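Local coordinates for fiber protein (Raptor siadenovirus a, PDB 5FJL) that forms the trimeric fibre of the adenovirus capsid, whose head domain probably attaches the virus to receptors on the host cell, at residues Arg73-Gly77 with Glu78-Thr82. Sequence-based numbering, arbitrary orientation.
Sequences RVVNG and ELQNT
Glu78 pairs with Val75 to close the tight end of a beta hairpin, its O accepting from Val75 N at 2.9 Å and its N donating to Val75 O at 3.1 Å. The left-handed backbone angles of the type I' turn between them strain most residues, but asparagine bears them comparatively easily and glycine has no CB to clash, making Asn76-Gly77 the classic pair. Leu79 follows as the non-hydrogen-bonded partner of Val74; Leu79 CD1 meets Val74 CG2 at 4.0 Å, an apolar pair on which Glu99 and Asp139 of a second subunit pack. Gln80 returns to the other face and pairs with Arg73 through two backbone bonds. Its extended chain brings OE1 within 3.0 Å of Arg73 NE, which meets a lone pair in the amide plane through a bent bond. CB of Gln80 packs on one guanidinium face, offset toward the rim, while Val75 CG2 touches Gln80 OE1 at 3.4 Å. At Thr82, chi1 of -62° turns the hydroxyl rather than the methyl toward Arg73; OG1 accepts from Arg73 NH1 at 3.0 Å, at the guanidinium edge but tilted 23° from its plane. Long, extended Arg73 thus spans Gln80 and Thr82 with two N-H donors. The hairpin stands out from the head domain, strand 78-87 pairing with strand 160-171, and its Asn76-Gly77 turn reaches the second subunit, whose Asp139 carboxylate accepts from both turn nitrogens.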
ATOM      1  N   ARG A  73       2.829   5.507 -18.027  1.00 24.53           N
ATOM      2  CA  ARG A  73       3.885   5.223 -19.006  1.00 24.62           C
ATOM      3  C   ARG A  73       4.848   6.381 -19.034  1.00 22.28           C
ATOM      4  O   ARG A  73       4.485   7.522 -18.739  1.00 24.22           O
ATOM      5  CB  ARG A  73       3.292   4.976 -20.400  1.00 29.09           C
ATOM      6  CG  ARG A  73       2.328   6.036 -20.857  1.00 33.65           C
ATOM      7  CD  ARG A  73       1.502   5.653 -22.109  1.00 39.80           C
ATOM      8  NE  ARG A  73       0.649   6.788 -22.514  1.00 42.44           N
ATOM      9  CZ  ARG A  73      -0.560   7.084 -22.015  1.00 42.29           C
ATOM     10  NH1 ARG A  73      -1.143   6.309 -21.109  1.00 35.72           N
ATOM     11  NH2 ARG A  73      -1.209   8.162 -22.453  1.00 48.05           N
ATOM     12  N   VAL A  74       6.099   6.084 -19.389  1.00 23.14           N
ATOM     13  CA  VAL A  74       7.074   7.138 -19.600  1.00 22.91           C
ATOM     14  C   VAL A  74       7.409   7.156 -21.091  1.00 22.28           C
ATOM     15  O   VAL A  74       7.737   6.134 -21.627  1.00 25.22           O
ATOM     16  CB  VAL A  74       8.348   6.946 -18.731  1.00 23.79           C
ATOM     17  CG1 VAL A  74       9.257   8.146 -18.872  1.00 26.41           C
ATOM     18  CG2 VAL A  74       7.976   6.787 -17.266  1.00 26.40           C
ATOM     19  N   VAL A  75       7.257   8.325 -21.706  1.00 25.60           N
ATOM     20  CA  VAL A  75       7.426   8.486 -23.161  1.00 28.04           C
ATOM     21  C   VAL A  75       8.402   9.618 -23.368  1.00 28.59           C
ATOM     22  O   VAL A  75       8.073  10.775 -23.127  1.00 30.37           O
ATOM     23  CB  VAL A  75       6.069   8.778 -23.854  1.00 30.06           C
ATOM     24  CG1 VAL A  75       6.260   8.892 -25.356  1.00 32.69           C
ATOM     25  CG2 VAL A  75       5.069   7.679 -23.528  1.00 31.38           C
ATOM     26  N   ASN A  76       9.628   9.266 -23.756  1.00 29.30           N
ATOM     27  CA  ASN A  76      10.713  10.252 -23.937  1.00 32.13           C
ATOM     28  C   ASN A  76      10.855  11.200 -22.746  1.00 32.60           C
ATOM     29  O   ASN A  76      10.874  12.436 -22.884  1.00 33.52           O
ATOM     30  CB  ASN A  76      10.516  11.024 -25.251  1.00 36.26           C
ATOM     31  CG  ASN A  76      10.455  10.102 -26.455  1.00 36.05           C
ATOM     32  OD1 ASN A  76      11.297   9.214 -26.630  1.00 39.48           O
ATOM     33  ND2 ASN A  76       9.426  10.277 -27.271  1.00 40.44           N
ATOM     34  N   GLY A  77      10.935  10.578 -21.564  1.00 30.91           N
ATOM     35  CA  GLY A  77      11.149  11.239 -20.298  1.00 31.01           C
ATOM     36  C   GLY A  77       9.985  11.976 -19.700  1.00 31.27           C
ATOM     37  O   GLY A  77      10.154  12.680 -18.711  1.00 31.05           O
ATOM     38  N   GLU A  78       8.800  11.834 -20.296  1.00 30.49           N
ATOM     39  CA  GLU A  78       7.609  12.512 -19.810  1.00 32.03           C
ATOM     40  C   GLU A  78       6.611  11.464 -19.361  1.00 27.84           C
ATOM     41  O   GLU A  78       6.358  10.486 -20.054  1.00 28.55           O
ATOM     42  CB  GLU A  78       7.040  13.431 -20.886  1.00 37.80           C
ATOM     43  CG  GLU A  78       7.898  14.690 -21.023  1.00 44.40           C
ATOM     44  CD  GLU A  78       7.543  15.578 -22.210  1.00 53.27           C
ATOM     45  OE1 GLU A  78       7.247  15.058 -23.314  1.00 55.77           O
ATOM     46  OE2 GLU A  78       7.596  16.818 -22.034  1.00 61.67           O
ATOM     47  N   LEU A  79       6.086  11.661 -18.161  1.00 27.20           N
ATOM     48  CA  LEU A  79       5.119  10.737 -17.601  1.00 27.23           C
ATOM     49  C   LEU A  79       3.753  11.034 -18.220  1.00 27.36           C
ATOM     50  O   LEU A  79       3.325  12.200 -18.241  1.00 31.29           O
ATOM     51  CB  LEU A  79       5.058  10.904 -16.074  1.00 28.52           C
ATOM     52  CG  LEU A  79       4.307   9.847 -15.264  1.00 29.17           C
ATOM     53  CD1 LEU A  79       4.915   8.459 -15.370  1.00 27.85           C
ATOM     54  CD2 LEU A  79       4.225  10.253 -13.795  1.00 31.32           C
ATOM     55  N   GLN A  80       3.112   9.985 -18.696  1.00 25.51           N
ATOM     56  CA  GLN A  80       1.753  10.059 -19.209  1.00 28.72           C
ATOM     57  C   GLN A  80       0.929   9.051 -18.451  1.00 27.71           C
ATOM     58  O   GLN A  80       1.467   8.113 -17.856  1.00 27.71           O
ATOM     59  CB  GLN A  80       1.737   9.716 -20.685  1.00 31.68           C
ATOM     60  CG  GLN A  80       2.525  10.695 -21.529  1.00 34.27           C
ATOM     61  CD  GLN A  80       2.509  10.324 -22.994  1.00 38.55           C
ATOM     62  OE1 GLN A  80       2.088   9.220 -23.383  1.00 42.13           O
ATOM     63  NE2 GLN A  80       3.003  11.233 -23.822  1.00 45.27           N
ATOM     64  N   ASN A  81      -0.382   9.231 -18.429  1.00 24.83           N
ATOM     65  CA  ASN A  81      -1.219   8.210 -17.859  1.00 24.33           C
ATOM     66  C   ASN A  81      -2.630   8.180 -18.408  1.00 22.79           C
ATOM     67  O   ASN A  81      -3.125   9.172 -18.922  1.00 25.94           O
ATOM     68  CB  ASN A  81      -1.259   8.357 -16.337  1.00 24.39           C
ATOM     69  CG  ASN A  81      -2.206   9.417 -15.891  1.00 26.30           C
ATOM     70  OD1 ASN A  81      -2.012  10.602 -16.216  1.00 30.83           O
ATOM     71  ND2 ASN A  81      -3.266   9.023 -15.161  1.00 26.93           N
ATOM     72  N   THR A  82      -3.214   7.008 -18.306  1.00 22.88           N
ATOM     73  CA  THR A  82      -4.603   6.784 -18.610  1.00 23.84           C
ATOM     74  C   THR A  82      -5.214   6.271 -17.307  1.00 21.94           C
ATOM     75  O   THR A  82      -4.863   5.166 -16.858  1.00 23.60           O
ATOM     76  CB  THR A  82      -4.754   5.712 -19.678  1.00 28.19           C
ATOM     77  OG1 THR A  82      -4.109   6.172 -20.879  1.00 31.16           O
ATOM     78  CG2 THR A  82      -6.228   5.400 -19.957  1.00 29.71           C
TER